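Local coordinates for protein cytokinin riboside 5'-monophosphate phosphoribohydrolase (Streptomyces coelicolor, PDB 5ZI9) that belongs to the SLOG clan of Rossmann-like proteins and forms a six-chain assembly of subunits built around a parallel beta sheet, at residues B[66-71]-B[149-154]; B[111-116]-B[139-144]. All blocks are in the same frame, centred on the assembly; numbering follows the deposited sequence.

Interaction 1 of 2, residues B[66-71]-B[149-154]; sequences GTLAEL and IGLNFR
Leu-151 reaches across to Thr-67, where helix 50-67 ends, from strand 149-153 at the margin of the parallel sheet. Its CB points to the other segment, and with CG anti to the carbonyl carbon (chi1 -67°) the branched end is carried onto the threonine. CG lies 3.6 Å from Thr-67 OG1. The fork beyond it brings both methyls to the same oxygen: CD1 comes to 3.2 Å of Thr-67 OG1, a tight approach, and CD2 to 3.5 Å of Thr-67 OG1. CD2 also meets the threonine methyl, at 4.1 Å from Thr-67 CG2, while CD1 turns to a second neighbour, 4.2 Å from Leu-68 CD2. Leu-151 and Thr-67 thus meet tip to tip, and the short branched threonine, the last helical residue, faces the leucine fork.

Ile-149, two residues earlier on the same strand face, offers its two arms to different leucines. Its CG2 sits 4.1 Å from Leu-68 CD2, and its longer arm slides past Leu-71, with CD1 3.9 Å from Leu-71 CD2. Leu-68 and Leu-71 bound a type I turn that leaves the ends of both side chains against Ile-149, and both also rest on Tyr-166. Branched aliphatic residues suit this place because, apart from the hydroxyl of Thr-67, the joint is aliphatic packing: it rests mainly on fit of shape, with water probably excluded chiefly around Leu-68.

Interaction 2 of 2, residues B[111-116]-B[139-144]; sequences GGPGAM and FEQGLN
Asn-144 holds the glycine-rich turn through two hydrogen bonds to successive carbonyls. Its backbone N donates to Gly-111 O at 3.0 Å, a bent bond (135° at the hydrogen) that arrives tilted 25° from the carbonyl plane. Its ND2 donates to Gly-112 O at 2.6 Å, much straighter and in the carbonyl plane. With CG set between the backbone N and the carbonyl carbon (chi1 72°), the short amide folds back over the turn. Gly-111 O takes a further CA-H...O contact from Leu-143 CA at 3.4 Å. Earlier in this loop, the extended Gln-141 meets Pro-113 from the opposite direction, its OE1 3.3 Å from Pro-113 CD.

Farther out, Asn-120 OD1 accepts a second bond from the Asn-144 ND2, and Tyr-146 N gives OD1 a weak one, fixing the amide's rotation. Gly-111 has positive phi, which favours glycine, and Leu-143 CD2 packs close on its CA; the Met-116 side chain lies close to Gly-112, its SD receiving a weak bond from Gly-112 N. Gly-114 occupies the N-cap position of helix 115-125. A glycine-rich link from strand 106-109 into this helix is consistent with the strand-turn-helix of a Rossmann-type fold.

From the N terminus, helix 50-67 runs into the turn of residues 66-71, and the chain then lays down strands 74-78, 106-109 and 130-135 before strand 149-153 returns to pack against that turn. Interaction 1 closes this long excursion. Interaction 2 closes a shorter one wholly within it, bringing the connection that follows strand 130-135 back to the turn after strand 106-109; the loops therefore nest and do not cross. Interaction 1 joins the end of the long helix and the turn after it to the strand that is outermost within this chain, whereas interaction 2 joins two connections of the same sheet. They touch through Leu-143, whose methyls pack on Gly-150 and Asn-152, and each has residues contacting the second subunit.

Interaction 1 of 2, residues B[66-71]-B[149-154]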
# COMPACT_ATOMS: atom_id res chain seq x y z
N GLY B 66 -6.28 -10.25 10.19
CA GLY B 66 -7.37 -10.88 9.53
C GLY B 66 -7.69 -12.14 10.28
O GLY B 66 -8.87 -12.38 10.54
N THR B 67 -6.68 -12.95 10.64
CA THR B 67 -7.00 -14.20 11.25
C THR B 67 -7.31 -14.04 12.73
O THR B 67 -7.92 -14.91 13.29
CB THR B 67 -5.97 -15.36 11.01
OG1 THR B 67 -4.99 -15.36 12.03
CG2 THR B 67 -5.31 -15.35 9.60
N LEU B 68 -6.92 -12.94 13.36
CA LEU B 68 -7.21 -12.71 14.77
C LEU B 68 -8.33 -11.67 14.94
O LEU B 68 -8.50 -11.13 16.01
CB LEU B 68 -5.94 -12.27 15.49
CG LEU B 68 -4.80 -13.30 15.41
CD1 LEU B 68 -3.49 -12.69 15.91
CD2 LEU B 68 -5.08 -14.56 16.19
N ALA B 69 -9.13 -11.46 13.91
CA ALA B 69 -10.12 -10.39 13.92
C ALA B 69 -11.24 -10.54 14.93
O ALA B 69 -11.76 -9.54 15.39
CB ALA B 69 -10.74 -10.20 12.55
N GLU B 70 -11.61 -11.77 15.26
CA GLU B 70 -12.73 -12.02 16.14
C GLU B 70 -12.26 -12.73 17.39
O GLU B 70 -13.00 -13.46 18.03
CB GLU B 70 -13.84 -12.80 15.37
CG GLU B 70 -15.08 -11.94 15.04
CD GLU B 70 -15.48 -11.99 13.57
OE1 GLU B 70 -15.38 -13.09 12.97
OE2 GLU B 70 -15.88 -10.92 13.02
N LEU B 71 -11.02 -12.50 17.77
CA LEU B 71 -10.53 -13.02 19.04
C LEU B 71 -11.26 -12.33 20.15
O LEU B 71 -11.43 -11.12 20.07
CB LEU B 71 -9.05 -12.72 19.24
CG LEU B 71 -8.03 -13.84 19.08
CD1 LEU B 71 -6.82 -13.53 19.96
CD2 LEU B 71 -8.56 -15.22 19.41
N ILE B 149 -6.50 -21.88 17.07
CA ILE B 149 -6.22 -20.83 16.10
C ILE B 149 -4.70 -20.73 15.96
O ILE B 149 -4.02 -20.28 16.90
CB ILE B 149 -6.85 -19.51 16.56
CG1 ILE B 149 -8.37 -19.67 16.61
CG2 ILE B 149 -6.49 -18.39 15.60
CD1 ILE B 149 -9.07 -18.58 17.40
N GLY B 150 -4.18 -21.17 14.82
CA GLY B 150 -2.73 -21.23 14.56
C GLY B 150 -2.23 -20.35 13.42
O GLY B 150 -2.84 -20.30 12.34
N LEU B 151 -1.12 -19.63 13.66
CA LEU B 151 -0.33 -19.01 12.59
C LEU B 151 1.09 -19.23 12.85
O LEU B 151 1.50 -19.21 13.99
CB LEU B 151 -0.45 -17.51 12.57
CG LEU B 151 -1.79 -16.92 12.20
CD1 LEU B 151 -2.40 -16.44 13.52
CD2 LEU B 151 -1.58 -15.80 11.16
N ASN B 152 1.86 -19.33 11.78
CA ASN B 152 3.31 -19.34 11.82
C ASN B 152 3.82 -18.07 11.17
O ASN B 152 3.73 -17.92 9.93
CB ASN B 152 3.82 -20.49 11.00
CG ASN B 152 3.46 -21.80 11.61
OD1 ASN B 152 3.99 -22.14 12.65
ND2 ASN B 152 2.56 -22.54 10.97
N PHE B 153 4.32 -17.18 12.00
CA PHE B 153 4.88 -15.91 11.51
C PHE B 153 6.28 -16.14 11.04
O PHE B 153 7.00 -16.97 11.61
CB PHE B 153 4.93 -14.84 12.62
CG PHE B 153 3.60 -14.35 13.01
CD1 PHE B 153 2.84 -15.05 13.94
CD2 PHE B 153 3.07 -13.20 12.42
CE1 PHE B 153 1.58 -14.60 14.29
CE2 PHE B 153 1.81 -12.74 12.75
CZ PHE B 153 1.06 -13.46 13.69
N ARG B 154 6.68 -15.36 10.04
CA ARG B 154 8.08 -15.35 9.68
C ARG B 154 8.87 -14.13 10.10
O ARG B 154 10.11 -14.19 10.23
CB ARG B 154 8.28 -15.79 8.22
CG ARG B 154 7.70 -14.91 7.18
CD ARG B 154 6.89 -15.68 6.16
NE ARG B 154 5.61 -15.00 6.02
CZ ARG B 154 4.87 -14.92 4.92
NH1 ARG B 154 3.70 -14.27 4.97
NH2 ARG B 154 5.27 -15.47 3.77

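Interaction 2 of 2, residues B[111-116]-B[139-144]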
# COMPACT_ATOMS: atom_id res chain seq x y z
N GLY B 111 2.85 -21.20 20.66
CA GLY B 111 2.51 -22.38 19.87
C GLY B 111 3.58 -23.46 19.94
O GLY B 111 3.49 -24.46 19.25
N GLY B 112 4.58 -23.30 20.80
CA GLY B 112 5.61 -24.29 20.92
C GLY B 112 5.26 -25.48 21.81
O GLY B 112 4.11 -25.66 22.20
N PRO B 113 6.26 -26.28 22.13
CA PRO B 113 6.21 -27.32 23.14
C PRO B 113 6.40 -26.77 24.56
O PRO B 113 6.36 -25.54 24.75
CB PRO B 113 7.38 -28.20 22.75
CG PRO B 113 8.37 -27.23 22.21
CD PRO B 113 7.55 -26.27 21.42
N GLY B 114 6.58 -27.68 25.53
CA GLY B 114 6.81 -27.34 26.93
C GLY B 114 5.65 -26.57 27.59
O GLY B 114 4.47 -26.89 27.41
N ALA B 115 6.01 -25.53 28.34
CA ALA B 115 5.05 -24.67 29.00
C ALA B 115 4.03 -24.02 28.05
O ALA B 115 2.89 -23.76 28.43
CB ALA B 115 5.80 -23.62 29.77
N MET B 116 4.42 -23.73 26.82
CA MET B 116 3.46 -23.19 25.83
C MET B 116 2.36 -24.20 25.57
O MET B 116 1.17 -23.88 25.62
CB MET B 116 4.15 -22.83 24.50
CG MET B 116 4.90 -21.51 24.54
SD MET B 116 6.06 -21.27 23.19
CE MET B 116 7.31 -22.48 23.64
N PHE B 139 15.19 -25.22 12.74
CA PHE B 139 14.96 -26.67 12.81
C PHE B 139 13.47 -27.01 12.71
O PHE B 139 12.59 -26.14 12.79
CB PHE B 139 15.57 -27.23 14.10
CG PHE B 139 15.16 -26.47 15.31
CD1 PHE B 139 15.92 -25.36 15.74
CD2 PHE B 139 14.00 -26.83 16.02
CE1 PHE B 139 15.52 -24.64 16.85
CE2 PHE B 139 13.61 -26.12 17.15
CZ PHE B 139 14.37 -25.01 17.56
N GLU B 140 13.19 -28.29 12.51
CA GLU B 140 11.81 -28.74 12.33
C GLU B 140 11.07 -28.62 13.65
O GLU B 140 11.52 -29.15 14.65
CB GLU B 140 11.80 -30.20 11.88
CG GLU B 140 10.41 -30.81 11.69
CD GLU B 140 10.06 -31.06 10.24
OE1 GLU B 140 9.04 -30.50 9.78
OE2 GLU B 140 10.79 -31.82 9.57
N GLN B 141 9.94 -27.93 13.65
CA GLN B 141 9.11 -27.83 14.85
C GLN B 141 7.78 -27.22 14.42
O GLN B 141 7.75 -26.09 13.97
CB GLN B 141 9.78 -26.98 15.95
CG GLN B 141 9.35 -27.33 17.38
CD GLN B 141 9.57 -26.18 18.35
OE1 GLN B 141 8.74 -25.28 18.45
NE2 GLN B 141 10.70 -26.20 19.07
N GLY B 142 6.69 -28.00 14.51
CA GLY B 142 5.33 -27.56 14.19
C GLY B 142 4.63 -27.02 15.42
O GLY B 142 5.11 -27.13 16.55
N LEU B 143 3.48 -26.40 15.20
CA LEU B 143 2.64 -25.91 16.28
C LEU B 143 2.20 -27.11 17.10
O LEU B 143 2.08 -28.21 16.57
CB LEU B 143 1.38 -25.23 15.74
CG LEU B 143 1.53 -23.92 14.98
CD1 LEU B 143 0.16 -23.49 14.50
CD2 LEU B 143 2.14 -22.85 15.88
N ASN B 144 1.93 -26.90 18.39
CA ASN B 144 1.65 -27.97 19.32
C ASN B 144 0.21 -28.45 19.10
O ASN B 144 -0.62 -27.72 18.52
CB ASN B 144 1.97 -27.59 20.79
CG ASN B 144 0.98 -26.58 21.39
OD1 ASN B 144 -0.25 -26.78 21.39
ND2 ASN B 144 1.53 -25.50 21.94